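Local coordinates for delta-aminolevulinic acid dehydratase (Toxoplasma gondii ME49, PDB 3OBK), which catalyses the condensation of two molecules of 5-aminolevulinic acid into porphobilinogen, the pyrrole building block of haem and other tetrapyrroles, at residues A[211-223]-A[236-249]. Sequence-based numbering, arbitrary orientation.
Sequences SCKYASSFYGPFR and KKTYQMDPSNSREA. With PBG (3-[5-(aminomethyl)-4-(carboxymethyl)-1H-pyrrol-3-yl]propanoic acid), chain L.
M241 and Y214 meet through a bend in the methionine: chi3 of 45° folds CE back against the phenol, 3.4 Å from Y214 CZ. Its sulfur, M241 SD, stands 4.7 Å from the centroid of the Y214 ring and 17° off the normal, a Met-aromatic contact over the face. At the ring's edge, Y214 OH donates to N245 O at 3.0 Å in the carbonyl plane, tying the ring to the end of the D242–N245 type I turn. Two nearly straight backbone bonds, M241 N to K213 O (3.1 Å) and A215 N to M241 O, make a single beta bridge. This bridge pins the loop that leads into helix 247–258 beside the end of strand 206–213 of the TIM barrel, where the product porphobilinogen binds. A chi1 of 171° turns the extended K213 chain away from its own N, and NZ bonds PBG O1A at 2.8 Å and S183 O. R223 NH2 donates to PBG O2A of the same carboxylate at 2.6 Å, in the guanidinium plane; R223 NE and K236 NZ, salt-bridged to D146, add weak bonds. Q240 packs CB on A215 CA (3.4 Å) and sets OE1 at the Y219 ring edge, where water 2 links it to R223 NH2 and S216 O.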
ATOM      1  N   SER A 211      15.846  19.092   6.747  1.00 15.52           N
ATOM      2  CA  SER A 211      16.059  17.639   6.893  1.00 15.87           C
ATOM      3  C   SER A 211      16.899  17.074   5.802  1.00 15.65           C
ATOM      4  O   SER A 211      17.810  16.316   6.080  1.00 16.71           O
ATOM      5  CB  SER A 211      14.758  16.854   6.847  1.00 15.93           C
ATOM      6  OG  SER A 211      13.885  17.350   7.796  1.00 17.67           O
ATOM      7  N   CYS A 212      16.551  17.413   4.566  1.00 14.72           N
ATOM      8  CA  CYS A 212      17.208  16.869   3.397  1.00 14.79           C
ATOM      9  C   CYS A 212      17.934  17.994   2.660  1.00 13.67           C
ATOM     10  O   CYS A 212      17.424  18.573   1.719  1.00 13.25           O
ATOM     11  CB  CYS A 212      16.169  16.181   2.505  1.00 15.12           C
ATOM     12  SG  CYS A 212      14.993  15.162   3.453  1.00 17.48           S
ATOM     13  N   LYS A 213      19.115  18.329   3.159  1.00 13.12           N
ATOM     14  CA  LYS A 213      19.946  19.387   2.610  1.00 12.32           C
ATOM     15  C   LYS A 213      21.171  18.719   2.016  1.00 11.74           C
ATOM     16  O   LYS A 213      21.894  18.028   2.722  1.00 11.08           O
ATOM     17  CB  LYS A 213      20.376  20.362   3.687  1.00 12.31           C
ATOM     18  CG  LYS A 213      21.397  21.336   3.182  1.00 12.59           C
ATOM     19  CD  LYS A 213      21.630  22.444   4.176  1.00 14.27           C
ATOM     20  CE  LYS A 213      22.532  23.483   3.596  1.00 13.80           C
ATOM     21  NZ  LYS A 213      22.642  24.605   4.492  1.00 14.74           N
ATOM     22  N   TYR A 214      21.393  18.926   0.723  1.00 12.83           N
ATOM     23  CA  TYR A 214      22.402  18.164   0.011  1.00 12.65           C
ATOM     24  C   TYR A 214      23.743  18.898  -0.091  1.00 12.45           C
ATOM     25  O   TYR A 214      23.798  20.111  -0.063  1.00 11.88           O
ATOM     26  CB  TYR A 214      21.854  17.758  -1.357  1.00 12.46           C
ATOM     27  CG  TYR A 214      20.809  16.662  -1.243  1.00 11.32           C
ATOM     28  CD1 TYR A 214      19.491  16.944  -0.931  1.00 11.23           C
ATOM     29  CD2 TYR A 214      21.164  15.331  -1.396  1.00 11.51           C
ATOM     30  CE1 TYR A 214      18.534  15.913  -0.801  1.00 10.68           C
ATOM     31  CE2 TYR A 214      20.236  14.313  -1.284  1.00 11.00           C
ATOM     32  CZ  TYR A 214      18.924  14.610  -0.979  1.00 10.50           C
ATOM     33  OH  TYR A 214      18.034  13.582  -0.869  1.00 10.21           O
ATOM     34  N   ALA A 215      24.827  18.136  -0.155  1.00 12.87           N
ATOM     35  CA  ALA A 215      26.179  18.689  -0.329  1.00 12.88           C
ATOM     36  C   ALA A 215      26.317  19.243  -1.719  1.00 12.73           C
ATOM     37  O   ALA A 215      27.012  18.700  -2.540  1.00 13.89           O
ATOM     38  CB  ALA A 215      27.253  17.605  -0.062  1.00 12.28           C
ATOM     39  N   SER A 216      25.636  20.337  -1.979  1.00 13.20           N
ATOM     40  CA  SER A 216      25.460  20.842  -3.337  1.00 13.26           C
ATOM     41  C   SER A 216      26.544  21.822  -3.788  1.00 13.92           C
ATOM     42  O   SER A 216      27.283  22.433  -2.975  1.00 13.39           O
ATOM     43  CB  SER A 216      24.087  21.549  -3.451  1.00 13.22           C
ATOM     44  OG  SER A 216      23.794  21.927  -4.793  1.00 12.63           O
ATOM     45  N   SER A 217      26.599  21.978  -5.112  1.00 14.24           N
ATOM     46  CA  SER A 217      27.463  22.950  -5.745  1.00 14.80           C
ATOM     47  C   SER A 217      26.682  24.217  -6.198  1.00 14.39           C
ATOM     48  O   SER A 217      27.258  25.126  -6.782  1.00 15.18           O
ATOM     49  CB  SER A 217      28.196  22.288  -6.914  1.00 14.94           C
ATOM     50  OG  SER A 217      27.362  22.228  -8.070  1.00 18.50           O
ATOM     51  N   PHE A 218      25.388  24.276  -5.911  1.00 13.71           N
ATOM     52  CA  PHE A 218      24.576  25.437  -6.237  1.00 13.66           C
ATOM     53  C   PHE A 218      24.504  26.512  -5.147  1.00 13.27           C
ATOM     54  O   PHE A 218      23.697  27.441  -5.281  1.00 12.83           O
ATOM     55  CB  PHE A 218      23.135  25.012  -6.551  1.00 13.93           C
ATOM     56  CG  PHE A 218      22.997  24.290  -7.838  1.00 14.93           C
ATOM     57  CD1 PHE A 218      22.946  24.990  -9.024  1.00 17.02           C
ATOM     58  CD2 PHE A 218      22.914  22.907  -7.866  1.00 15.03           C
ATOM     59  CE1 PHE A 218      22.818  24.325 -10.222  1.00 18.03           C
ATOM     60  CE2 PHE A 218      22.803  22.248  -9.033  1.00 15.96           C
ATOM     61  CZ  PHE A 218      22.755  22.944 -10.228  1.00 17.69           C
ATOM     62  N   TYR A 219      25.295  26.385  -4.082  1.00 12.77           N
ATOM     63  CA  TYR A 219      25.305  27.359  -2.989  1.00 13.08           C
ATOM     64  C   TYR A 219      26.351  28.453  -3.149  1.00 13.75           C
ATOM     65  O   TYR A 219      26.564  29.268  -2.241  1.00 14.09           O
ATOM     66  CB  TYR A 219      25.614  26.676  -1.648  1.00 13.48           C
ATOM     67  CG  TYR A 219      24.719  25.540  -1.230  1.00 11.47           C
ATOM     68  CD1 TYR A 219      23.364  25.632  -1.328  1.00 10.05           C
ATOM     69  CD2 TYR A 219      25.256  24.405  -0.671  1.00 11.91           C
ATOM     70  CE1 TYR A 219      22.551  24.612  -0.925  1.00 11.46           C
ATOM     71  CE2 TYR A 219      24.461  23.373  -0.241  1.00 11.89           C
ATOM     72  CZ  TYR A 219      23.105  23.465  -0.382  1.00 11.08           C
ATOM     73  OH  TYR A 219      22.320  22.432   0.032  1.00  8.30           O
ATOM     74  N   GLY A 220      27.026  28.481  -4.280  1.00 14.80           N
ATOM     75  CA  GLY A 220      28.187  29.354  -4.425  1.00 15.71           C
ATOM     76  C   GLY A 220      27.899  30.834  -4.244  1.00 15.82           C
ATOM     77  O   GLY A 220      28.616  31.515  -3.511  1.00 16.35           O
ATOM     78  N   PRO A 221      26.881  31.350  -4.951  1.00 15.99           N
ATOM     79  CA  PRO A 221      26.585  32.780  -4.837  1.00 16.68           C
ATOM     80  C   PRO A 221      26.147  33.193  -3.436  1.00 16.92           C
ATOM     81  O   PRO A 221      26.485  34.287  -2.994  1.00 16.90           O
ATOM     82  CB  PRO A 221      25.478  33.002  -5.876  1.00 16.82           C
ATOM     83  CG  PRO A 221      25.691  31.907  -6.877  1.00 16.65           C
ATOM     84  CD  PRO A 221      26.196  30.733  -6.099  1.00 15.82           C
ATOM     85  N   PHE A 222      25.437  32.320  -2.727  1.00 16.85           N
ATOM     86  CA  PHE A 222      25.169  32.587  -1.318  1.00 17.12           C
ATOM     87  C   PHE A 222      26.509  32.804  -0.538  1.00 17.84           C
ATOM     88  O   PHE A 222      26.645  33.764   0.233  1.00 17.34           O
ATOM     89  CB  PHE A 222      24.336  31.449  -0.719  1.00 16.45           C
ATOM     90  CG  PHE A 222      24.098  31.562   0.780  1.00 14.97           C
ATOM     91  CD1 PHE A 222      25.057  31.110   1.686  1.00 13.04           C
ATOM     92  CD2 PHE A 222      22.890  32.063   1.266  1.00 13.17           C
ATOM     93  CE1 PHE A 222      24.826  31.180   3.041  1.00 13.87           C
ATOM     94  CE2 PHE A 222      22.627  32.136   2.617  1.00 12.70           C
ATOM     95  CZ  PHE A 222      23.600  31.726   3.519  1.00 14.70           C
ATOM     96  N   ARG A 223      27.482  31.917  -0.754  1.00 17.96           N
ATOM     97  CA  ARG A 223      28.753  32.020  -0.068  1.00 18.62           C
ATOM     98  C   ARG A 223      29.563  33.252  -0.498  1.00 19.54           C
ATOM     99  O   ARG A 223      30.398  33.732   0.258  1.00 19.37           O
ATOM    100  CB  ARG A 223      29.558  30.734  -0.261  1.00 18.79           C
ATOM    101  CG  ARG A 223      28.931  29.527   0.446  1.00 18.44           C
ATOM    102  CD  ARG A 223      29.603  28.240   0.059  1.00 17.68           C
ATOM    103  NE  ARG A 223      28.941  27.052   0.606  1.00 17.12           N
ATOM    104  CZ  ARG A 223      29.151  25.814   0.161  1.00 18.10           C
ATOM    105  NH1 ARG A 223      29.999  25.589  -0.844  1.00 18.91           N
ATOM    106  NH2 ARG A 223      28.510  24.787   0.701  1.00 19.60           N
ATOM    107  N   LYS A 236      31.818  20.060   2.460  1.00 18.53           N
ATOM    108  CA  LYS A 236      30.850  19.788   3.514  1.00 17.54           C
ATOM    109  C   LYS A 236      30.238  18.401   3.393  1.00 15.99           C
ATOM    110  O   LYS A 236      29.170  18.130   3.904  1.00 15.51           O
ATOM    111  CB  LYS A 236      29.763  20.874   3.537  1.00 17.24           C
ATOM    112  CG  LYS A 236      30.288  22.300   3.584  1.00 16.86           C
ATOM    113  CD  LYS A 236      29.184  23.279   3.919  1.00 18.14           C
ATOM    114  CE  LYS A 236      29.675  24.703   4.227  1.00 17.71           C
ATOM    115  NZ  LYS A 236      28.524  25.635   4.538  1.00 16.98           N
ATOM    116  N   LYS A 237      30.944  17.500   2.759  1.00 15.16           N
ATOM    117  CA  LYS A 237      30.366  16.210   2.443  1.00 14.86           C
ATOM    118  C   LYS A 237      30.265  15.266   3.635  1.00 14.38           C
ATOM    119  O   LYS A 237      29.532  14.293   3.571  1.00 14.20           O
ATOM    120  CB  LYS A 237      31.142  15.554   1.311  1.00 15.08           C
ATOM    121  CG  LYS A 237      31.045  16.316   0.028  1.00 16.16           C
ATOM    122  CD  LYS A 237      31.865  15.654  -1.060  1.00 18.42           C
ATOM    123  CE  LYS A 237      31.913  16.530  -2.322  1.00 19.15           C
ATOM    124  NZ  LYS A 237      32.656  15.797  -3.333  1.00 20.38           N
ATOM    125  N   THR A 238      30.982  15.573   4.715  1.00 13.92           N
ATOM    126  CA  THR A 238      30.868  14.830   5.961  1.00 13.49           C
ATOM    127  C   THR A 238      29.607  15.206   6.774  1.00 13.40           C
ATOM    128  O   THR A 238      29.416  14.690   7.880  1.00 13.64           O
ATOM    129  CB  THR A 238      32.145  15.037   6.859  1.00 14.09           C
ATOM    130  OG1 THR A 238      32.386  16.442   7.050  1.00 15.43           O
ATOM    131  CG2 THR A 238      33.375  14.379   6.239  1.00 11.64           C
ATOM    132  N   TYR A 239      28.769  16.112   6.255  1.00 12.53           N
ATOM    133  CA  TYR A 239      27.527  16.466   6.913  1.00 12.61           C
ATOM    134  C   TYR A 239      26.335  16.787   5.999  1.00 12.23           C
ATOM    135  O   TYR A 239      25.236  16.299   6.263  1.00 12.58           O
ATOM    136  CB  TYR A 239      27.712  17.585   7.961  1.00 12.99           C
ATOM    137  CG  TYR A 239      28.362  18.904   7.587  1.00 12.42           C
ATOM    138  CD1 TYR A 239      29.738  19.069   7.656  1.00 13.71           C
ATOM    139  CD2 TYR A 239      27.601  20.019   7.296  1.00 13.61           C
ATOM    140  CE1 TYR A 239      30.349  20.292   7.376  1.00 13.12           C
ATOM    141  CE2 TYR A 239      28.210  21.266   7.023  1.00 14.65           C
ATOM    142  CZ  TYR A 239      29.593  21.386   7.072  1.00 14.54           C
ATOM    143  OH  TYR A 239      30.214  22.602   6.822  1.00 16.05           O
ATOM    144  N   GLN A 240      26.519  17.607   4.967  1.00 11.33           N
ATOM    145  CA  GLN A 240      25.495  17.695   3.934  1.00 10.79           C
ATOM    146  C   GLN A 240      25.431  16.354   3.182  1.00 10.83           C
ATOM    147  O   GLN A 240      26.388  15.589   3.160  1.00 10.99           O
ATOM    148  CB  GLN A 240      25.739  18.873   3.023  1.00 10.37           C
ATOM    149  CG  GLN A 240      25.616  20.234   3.769  1.00 10.63           C
ATOM    150  CD  GLN A 240      26.027  21.445   2.925  1.00 10.81           C
ATOM    151  OE1 GLN A 240      26.483  21.319   1.785  1.00  8.68           O
ATOM    152  NE2 GLN A 240      25.885  22.633   3.508  1.00 13.39           N
ATOM    153  N   MET A 241      24.281  16.071   2.600  1.00 10.94           N
ATOM    154  CA  MET A 241      23.990  14.770   1.987  1.00 11.34           C
ATOM    155  C   MET A 241      24.535  14.593   0.572  1.00 10.76           C
ATOM    156  O   MET A 241      24.632  15.532  -0.214  1.00 10.63           O
ATOM    157  CB  MET A 241      22.470  14.563   1.939  1.00 11.71           C
ATOM    158  CG  MET A 241      21.857  14.325   3.310  1.00 13.93           C
ATOM    159  SD  MET A 241      20.065  14.144   3.332  1.00 18.00           S
ATOM    160  CE  MET A 241      19.889  13.040   1.937  1.00 17.71           C
ATOM    161  N   ASP A 242      24.863  13.364   0.254  1.00 10.56           N
ATOM    162  CA  ASP A 242      25.252  12.983  -1.091  1.00 10.60           C
ATOM    163  C   ASP A 242      24.052  13.134  -2.007  1.00 10.11           C
ATOM    164  O   ASP A 242      23.016  12.527  -1.766  1.00 10.34           O
ATOM    165  CB  ASP A 242      25.671  11.507  -1.070  1.00 11.04           C
ATOM    166  CG  ASP A 242      26.390  11.062  -2.352  1.00 12.25           C
ATOM    167  OD1 ASP A 242      26.321  11.790  -3.363  1.00 10.61           O
ATOM    168  OD2 ASP A 242      27.031   9.971  -2.320  1.00 13.54           O
ATOM    169  N   PRO A 243      24.178  13.925  -3.068  1.00  9.75           N
ATOM    170  CA  PRO A 243      23.131  13.996  -4.068  1.00  9.52           C
ATOM    171  C   PRO A 243      22.768  12.662  -4.729  1.00  9.60           C
ATOM    172  O   PRO A 243      21.770  12.595  -5.396  1.00  9.26           O
ATOM    173  CB  PRO A 243      23.718  14.920  -5.125  1.00  9.93           C
ATOM    174  CG  PRO A 243      24.779  15.675  -4.479  1.00  9.98           C
ATOM    175  CD  PRO A 243      25.314  14.796  -3.401  1.00 10.48           C
ATOM    176  N   SER A 244      23.568  11.619  -4.565  1.00  9.79           N
ATOM    177  CA  SER A 244      23.266  10.351  -5.168  1.00 10.31           C
ATOM    178  C   SER A 244      22.147   9.581  -4.468  1.00 11.05           C
ATOM    179  O   SER A 244      21.712   8.537  -4.965  1.00 10.26           O
ATOM    180  CB  SER A 244      24.502   9.470  -5.145  1.00 10.98           C
ATOM    181  OG  SER A 244      25.652  10.123  -5.605  1.00  9.45           O
ATOM    182  N   ASN A 245      21.677  10.088  -3.323  1.00 11.90           N
ATOM    183  CA  ASN A 245      20.843   9.301  -2.416  1.00 12.39           C
ATOM    184  C   ASN A 245      19.444   9.859  -2.200  1.00 12.93           C
ATOM    185  O   ASN A 245      19.284  11.049  -1.965  1.00 11.92           O
ATOM    186  CB  ASN A 245      21.574   9.196  -1.081  1.00 12.14           C
ATOM    187  CG  ASN A 245      22.905   8.466  -1.214  1.00 12.20           C
ATOM    188  OD1 ASN A 245      23.192   7.868  -2.255  1.00 10.89           O
ATOM    189  ND2 ASN A 245      23.721   8.507  -0.160  1.00  9.50           N
ATOM    190  N   SER A 246      18.438   8.979  -2.248  1.00 14.39           N
ATOM    191  CA  SER A 246      17.040   9.370  -1.914  1.00 15.17           C
ATOM    192  C   SER A 246      16.557   8.696  -0.655  1.00 15.22           C
ATOM    193  O   SER A 246      15.976   9.352   0.200  1.00 15.32           O
ATOM    194  CB  SER A 246      16.053   9.072  -3.064  1.00 15.44           C
ATOM    195  OG  SER A 246      16.203   7.734  -3.542  1.00 16.61           O
ATOM    196  N   ARG A 247      16.784   7.394  -0.534  1.00 15.60           N
ATOM    197  CA  ARG A 247      16.362   6.667   0.678  1.00 16.86           C
ATOM    198  C   ARG A 247      16.838   7.351   1.976  1.00 16.91           C
ATOM    199  O   ARG A 247      16.097   7.464   2.974  1.00 16.62           O
ATOM    200  CB  ARG A 247      16.832   5.213   0.587  1.00 17.68           C
ATOM    201  CG  ARG A 247      16.710   4.392   1.850  1.00 21.40           C
ATOM    202  CD  ARG A 247      17.580   3.093   1.759  1.00 26.11           C
ATOM    203  NE  ARG A 247      18.994   3.429   1.508  1.00 29.00           N
ATOM    204  CZ  ARG A 247      19.941   2.566   1.146  1.00 30.30           C
ATOM    205  NH1 ARG A 247      21.191   3.003   0.932  1.00 29.33           N
ATOM    206  NH2 ARG A 247      19.645   1.272   0.997  1.00 30.93           N
ATOM    207  N   GLU A 248      18.073   7.835   1.958  1.00 16.89           N
ATOM    208  CA  GLU A 248      18.608   8.580   3.087  1.00 16.93           C
ATOM    209  C   GLU A 248      17.711   9.770   3.467  1.00 16.52           C
ATOM    210  O   GLU A 248      17.600  10.108   4.637  1.00 16.57           O
ATOM    211  CB  GLU A 248      20.032   9.056   2.763  1.00 17.04           C
ATOM    212  CG  GLU A 248      20.809   9.569   3.924  1.00 17.10           C
ATOM    213  CD  GLU A 248      22.208  10.075   3.528  1.00 20.33           C
ATOM    214  OE1 GLU A 248      22.571  10.085   2.311  1.00 19.13           O
ATOM    215  OE2 GLU A 248      22.946  10.471   4.470  1.00 21.26           O
ATOM    216  N   ALA A 249      17.064  10.397   2.493  1.00 16.83           N
ATOM    217  CA  ALA A 249      16.188  11.553   2.791  1.00 17.10           C
ATOM    218  C   ALA A 249      15.078  11.173   3.770  1.00 17.11           C
ATOM    219  O   ALA A 249      14.724  11.951   4.612  1.00 16.87           O
ATOM    220  CB  ALA A 249      15.601  12.153   1.530  1.00 16.42           C
TER
HETATM  221  CHA PBG L 360      24.421  27.909   5.791  1.00 19.71           C
HETATM  222  C1A PBG L 360      23.535  28.173   4.619  1.00 19.58           C
HETATM  223  C2A PBG L 360      23.860  27.990   3.278  1.00 19.49           C
HETATM  224  C3A PBG L 360      22.736  28.358   2.561  1.00 16.46           C
HETATM  225  C4A PBG L 360      21.746  28.663   3.476  1.00 18.81           C
HETATM  226  NA  PBG L 360      22.258  28.574   4.711  1.00 19.44           N
HETATM  227  C5A PBG L 360      25.200  27.650   2.670  1.00 21.31           C
HETATM  228  C6A PBG L 360      25.711  26.295   2.904  1.00 19.95           C
HETATM  229  O1A PBG L 360      25.205  25.655   3.864  1.00 22.89           O
HETATM  230  O2A PBG L 360      26.666  25.859   2.222  1.00 16.92           O
HETATM  231  C7A PBG L 360      22.640  28.405   1.085  1.00 14.72           C
HETATM  232  C8A PBG L 360      21.465  29.104   0.511  1.00 12.13           C
HETATM  233  C9A PBG L 360      21.489  29.435  -0.922  1.00  9.48           C
HETATM  234  O3A PBG L 360      20.757  30.344  -1.304  1.00 14.05           O
HETATM  235  O4A PBG L 360      22.381  29.061  -1.699  1.00  9.26           O
HETATM  236  N1  PBG L 360      24.056  26.865   6.692  1.00 18.89           N
HETATM  237  O   HOH W   1      24.703  22.400   6.149  1.00 17.11           O
HETATM  238  O   HOH W   2      28.007  21.988  -0.443  1.00  9.53           O